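Local coordinates for protein Baccell_00875 (Bacteroides cellulosilyticus DSM 14838, PDB 5NO8) that is a polysaccharide lyase that probably removes the L-rhamnose caps joined to glucuronic acid in complex arabinogalactan proteins, at residues Pro611-Tyr623 with Tyr634-Leu648. Sequence-based numbering, arbitrary orientation.
Sequences PHYWSTITGAVYY and YQKRAENVVRNNLCL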
# COMPACT_ATOMS: atom_id res chain seq x y z
N PRO A 611 2.06 -3.46 4.23
CA PRO A 611 2.56 -3.29 2.89
C PRO A 611 2.24 -4.46 2.01
O PRO A 611 1.95 -5.57 2.50
CB PRO A 611 4.06 -3.14 3.11
CG PRO A 611 4.34 -3.99 4.29
CD PRO A 611 3.10 -4.02 5.13
N HIS A 612 2.17 -4.17 0.71
CA HIS A 612 2.32 -5.16 -0.28
C HIS A 612 3.66 -4.90 -0.93
O HIS A 612 4.02 -3.78 -1.21
CB HIS A 612 1.23 -5.08 -1.33
CG HIS A 612 1.35 -6.13 -2.36
ND1 HIS A 612 1.94 -5.91 -3.58
CD2 HIS A 612 1.05 -7.46 -2.32
CE1 HIS A 612 1.93 -7.03 -4.27
NE2 HIS A 612 1.40 -7.98 -3.53
N TYR A 613 4.36 -5.97 -1.25
CA TYR A 613 5.76 -5.87 -1.71
C TYR A 613 5.99 -5.03 -2.96
O TYR A 613 7.07 -4.47 -3.12
CB TYR A 613 6.34 -7.26 -1.90
CG TYR A 613 5.84 -7.96 -3.12
CD1 TYR A 613 6.50 -7.81 -4.33
CD2 TYR A 613 4.74 -8.79 -3.08
CE1 TYR A 613 6.10 -8.47 -5.45
CE2 TYR A 613 4.31 -9.45 -4.22
CZ TYR A 613 4.99 -9.26 -5.41
OH TYR A 613 4.63 -9.90 -6.57
N TRP A 614 5.01 -4.90 -3.87
CA TRP A 614 5.25 -4.00 -5.02
C TRP A 614 5.36 -2.53 -4.63
O TRP A 614 5.87 -1.71 -5.41
CB TRP A 614 4.27 -4.18 -6.16
CG TRP A 614 4.40 -5.40 -6.99
CD1 TRP A 614 3.37 -6.15 -7.42
CD2 TRP A 614 5.58 -6.01 -7.57
NE1 TRP A 614 3.80 -7.18 -8.19
CE2 TRP A 614 5.16 -7.12 -8.30
CE3 TRP A 614 6.96 -5.75 -7.49
CZ2 TRP A 614 6.05 -7.98 -8.97
CZ3 TRP A 614 7.83 -6.60 -8.14
CH2 TRP A 614 7.38 -7.67 -8.88
N SER A 615 4.97 -2.15 -3.40
CA SER A 615 5.30 -0.83 -2.89
C SER A 615 6.80 -0.53 -2.99
O SER A 615 7.19 0.62 -3.05
CB SER A 615 4.87 -0.64 -1.43
OG SER A 615 5.57 -1.51 -0.52
N THR A 616 7.64 -1.57 -2.98
CA THR A 616 9.09 -1.36 -3.08
C THR A 616 9.54 -0.88 -4.45
O THR A 616 10.62 -0.35 -4.56
CB THR A 616 9.91 -2.60 -2.67
OG1 THR A 616 9.67 -3.70 -3.54
CG2 THR A 616 9.56 -3.01 -1.22
N ILE A 617 8.70 -1.00 -5.48
CA ILE A 617 9.09 -0.44 -6.77
C ILE A 617 9.26 1.07 -6.64
O ILE A 617 10.15 1.65 -7.24
CB ILE A 617 8.04 -0.71 -7.89
CG1 ILE A 617 7.74 -2.19 -8.05
CG2 ILE A 617 8.58 -0.19 -9.22
CD1 ILE A 617 6.47 -2.43 -8.82
N THR A 618 8.41 1.72 -5.83
CA THR A 618 8.56 3.13 -5.56
C THR A 618 9.91 3.43 -4.89
O THR A 618 10.55 4.41 -5.22
CB THR A 618 7.38 3.66 -4.74
OG1 THR A 618 6.19 3.49 -5.52
CG2 THR A 618 7.53 5.13 -4.39
N GLY A 619 10.34 2.56 -3.98
CA GLY A 619 11.68 2.64 -3.42
C GLY A 619 12.74 2.58 -4.51
O GLY A 619 13.66 3.36 -4.49
N ALA A 620 12.61 1.63 -5.43
CA ALA A 620 13.54 1.54 -6.56
C ALA A 620 13.57 2.84 -7.36
O ALA A 620 14.65 3.36 -7.68
CB ALA A 620 13.20 0.38 -7.45
N VAL A 621 12.39 3.39 -7.64
CA VAL A 621 12.29 4.66 -8.34
C VAL A 621 13.01 5.77 -7.62
O VAL A 621 13.72 6.57 -8.26
CB VAL A 621 10.81 5.06 -8.56
CG1 VAL A 621 10.70 6.53 -9.02
CG2 VAL A 621 10.14 4.12 -9.54
N TYR A 622 12.81 5.88 -6.30
CA TYR A 622 13.45 6.91 -5.51
C TYR A 622 14.97 6.76 -5.53
O TYR A 622 15.68 7.75 -5.60
CB TYR A 622 12.97 6.90 -4.06
CG TYR A 622 11.55 7.31 -3.82
CD1 TYR A 622 10.77 7.93 -4.82
CD2 TYR A 622 10.95 7.09 -2.58
CE1 TYR A 622 9.47 8.33 -4.57
CE2 TYR A 622 9.64 7.48 -2.34
CZ TYR A 622 8.93 8.12 -3.33
OH TYR A 622 7.61 8.48 -3.10
N TYR A 623 15.43 5.51 -5.46
CA TYR A 623 16.87 5.17 -5.58
C TYR A 623 17.44 5.64 -6.93
O TYR A 623 18.47 6.35 -6.98
CB TYR A 623 17.05 3.66 -5.37
CG TYR A 623 18.33 3.07 -5.91
CD1 TYR A 623 19.52 3.14 -5.18
CD2 TYR A 623 18.33 2.39 -7.12
CE1 TYR A 623 20.69 2.57 -5.68
CE2 TYR A 623 19.47 1.82 -7.62
CZ TYR A 623 20.65 1.93 -6.91
OH TYR A 623 21.77 1.35 -7.45
N TYR A 634 16.02 11.65 -1.66
CA TYR A 634 15.36 10.51 -2.27
C TYR A 634 15.98 9.18 -1.96
O TYR A 634 15.24 8.19 -1.86
CB TYR A 634 15.17 10.72 -3.78
CG TYR A 634 13.95 11.56 -4.03
CD1 TYR A 634 14.01 12.96 -4.04
CD2 TYR A 634 12.70 10.96 -4.20
CE1 TYR A 634 12.87 13.74 -4.25
CE2 TYR A 634 11.56 11.73 -4.41
CZ TYR A 634 11.66 13.12 -4.43
OH TYR A 634 10.53 13.86 -4.64
N GLN A 635 17.30 9.11 -1.77
CA GLN A 635 17.92 7.89 -1.31
C GLN A 635 17.45 7.53 0.11
O GLN A 635 17.22 6.35 0.39
CB GLN A 635 19.46 7.94 -1.40
CG GLN A 635 20.20 6.72 -0.87
CD GLN A 635 19.82 5.42 -1.53
OE1 GLN A 635 19.35 5.39 -2.67
NE2 GLN A 635 20.01 4.32 -0.81
N LYS A 636 17.32 8.52 0.99
CA LYS A 636 16.82 8.26 2.35
C LYS A 636 15.37 7.78 2.29
O LYS A 636 14.97 6.88 3.04
CB LYS A 636 16.92 9.50 3.22
CG LYS A 636 18.35 9.98 3.42
CD LYS A 636 19.19 8.96 4.14
CE LYS A 636 20.40 9.64 4.75
NZ LYS A 636 21.31 8.61 5.32
N ARG A 637 14.60 8.36 1.39
CA ARG A 637 13.22 7.90 1.17
C ARG A 637 13.14 6.49 0.62
O ARG A 637 12.35 5.66 1.10
CB ARG A 637 12.45 8.90 0.34
CG ARG A 637 12.24 10.19 1.11
CD ARG A 637 11.67 11.27 0.23
NE ARG A 637 10.32 10.93 -0.20
CZ ARG A 637 9.56 11.70 -0.97
NH1 ARG A 637 10.02 12.88 -1.44
NH2 ARG A 637 8.35 11.29 -1.30
N ALA A 638 14.00 6.16 -0.34
CA ALA A 638 14.09 4.81 -0.85
C ALA A 638 14.37 3.82 0.25
O ALA A 638 13.80 2.73 0.28
CB ALA A 638 15.20 4.72 -1.91
N GLU A 639 15.29 4.18 1.14
CA GLU A 639 15.66 3.31 2.27
C GLU A 639 14.48 3.05 3.22
O GLU A 639 14.29 1.92 3.71
CB GLU A 639 16.83 3.93 3.04
CG GLU A 639 18.15 3.78 2.29
CD GLU A 639 19.28 4.70 2.77
OE1 GLU A 639 19.09 5.39 3.79
OE2 GLU A 639 20.35 4.75 2.08
N ASN A 640 13.72 4.10 3.47
CA ASN A 640 12.52 4.02 4.29
C ASN A 640 11.48 3.09 3.67
O ASN A 640 10.90 2.23 4.37
CB ASN A 640 11.95 5.42 4.48
CG ASN A 640 10.70 5.42 5.33
OD1 ASN A 640 10.70 4.84 6.41
ND2 ASN A 640 9.63 6.02 4.83
N VAL A 641 11.23 3.24 2.37
CA VAL A 641 10.24 2.39 1.69
C VAL A 641 10.58 0.90 1.84
O VAL A 641 9.75 0.08 2.24
CB VAL A 641 10.11 2.72 0.18
CG1 VAL A 641 9.20 1.71 -0.50
CG2 VAL A 641 9.58 4.12 -0.02
N VAL A 642 11.81 0.53 1.50
CA VAL A 642 12.19 -0.88 1.50
C VAL A 642 12.32 -1.43 2.92
O VAL A 642 11.98 -2.59 3.15
CB VAL A 642 13.41 -1.17 0.59
CG1 VAL A 642 13.09 -0.72 -0.85
CG2 VAL A 642 14.71 -0.52 1.11
N ARG A 643 12.76 -0.60 3.86
CA ARG A 643 12.85 -0.97 5.28
C ARG A 643 11.47 -1.35 5.83
O ARG A 643 11.30 -2.36 6.54
CB ARG A 643 13.43 0.21 6.06
CG ARG A 643 13.42 0.05 7.53
CD ARG A 643 14.42 0.99 8.17
NE ARG A 643 14.02 2.37 7.93
CZ ARG A 643 14.75 3.33 7.36
NH1 ARG A 643 16.00 3.12 6.97
NH2 ARG A 643 14.24 4.54 7.25
N ASN A 644 10.45 -0.60 5.43
CA ASN A 644 9.11 -0.82 5.97
C ASN A 644 8.50 -2.12 5.46
O ASN A 644 7.63 -2.69 6.13
CB ASN A 644 8.23 0.40 5.72
CG ASN A 644 8.66 1.59 6.54
OD1 ASN A 644 9.41 1.45 7.51
ND2 ASN A 644 8.23 2.78 6.14
N ASN A 645 8.96 -2.62 4.31
CA ASN A 645 8.52 -3.89 3.83
C ASN A 645 9.18 -5.08 4.52
O ASN A 645 8.81 -6.22 4.30
CB ASN A 645 8.68 -3.98 2.31
CG ASN A 645 7.58 -3.29 1.57
OD1 ASN A 645 6.73 -3.97 0.99
ND2 ASN A 645 7.60 -1.96 1.53
N LEU A 646 10.14 -4.84 5.40
CA LEU A 646 10.73 -5.93 6.16
C LEU A 646 9.77 -6.64 7.07
O LEU A 646 10.04 -7.76 7.48
CB LEU A 646 11.95 -5.48 6.97
CG LEU A 646 13.15 -5.03 6.14
CD1 LEU A 646 14.17 -4.43 7.08
CD2 LEU A 646 13.73 -6.19 5.34
N CYS A 647 8.63 -6.01 7.39
CA CYS A 647 7.64 -6.67 8.24
C CYS A 647 7.02 -7.92 7.62
O CYS A 647 6.45 -8.73 8.33
CB CYS A 647 6.56 -5.71 8.67
SG CYS A 647 5.50 -5.17 7.31
N LEU A 648 7.21 -8.13 6.31
CA LEU A 648 6.68 -9.32 5.63
C LEU A 648 7.52 -10.58 5.87
O LEU A 648 7.17 -11.65 5.39
CB LEU A 648 6.58 -9.05 4.14
CG LEU A 648 5.65 -7.92 3.71
CD1 LEU A 648 5.96 -7.53 2.28
CD2 LEU A 648 4.19 -8.30 3.90
O HOH W 1 6.67 8.42 -0.56
O HOH W 2 20.48 6.27 -4.94
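Tyr634 turns the edge of its ring toward the face of Tyr622 in a T-shaped stack, the planes 74° apart and CD2 of Tyr634 3.6 Å from CD1 of Tyr622; the hydroxyl of Tyr634 is hydrogen-bonded to Glu576. Gln635 lies alongside Tyr623, bringing OE1 to the ring edge, 3.4 Å from CD1 of Tyr623, and a water joins that oxygen to the carbonyl of Tyr623. CB of Arg637 lies 3.7 Å from CD2 of Tyr622, which sits as a knob among Tyr634, Arg637, Ala638 and Val641, and Arg637 NE and NH2 form salt bridges with Glu589 and Glu576, respectively. At Ala638 the backbones come nearest, with CB only 3.3 Å from O of Gly619, whose lack of a side chain admits Val641 CG1 and Val642 CG1. Val641 is the answering knob, set among Ser615, Thr616, Gly619 and Tyr622; CG1, anti to the backbone N (chi1 173°), reaches O of Ser615 at 3.4 Å. The amide of Asn645 lies over CG2 of Thr616, and ND2 gives one hydrogen bond to OG of Ser615 (2.9 Å) and another to O of Val641. Ser615 OG in turn donates to O of His612. Lacking both amide bonds, an alanine at Asn645 would probably leave Ser615 OG and the Val641 carbonyl without this donor, opening a gap over Thr616 CG2. Cys647 SG touches CG of Pro611 at 3.4 Å, and Leu648 packs against the same proline and Tyr613 CB. Two consecutive helices running antiparallel (162°) with interlocking knobs thus form an alpha-helical hairpin, buried in the helical part of the lyase between helices 562-576 and 682-692.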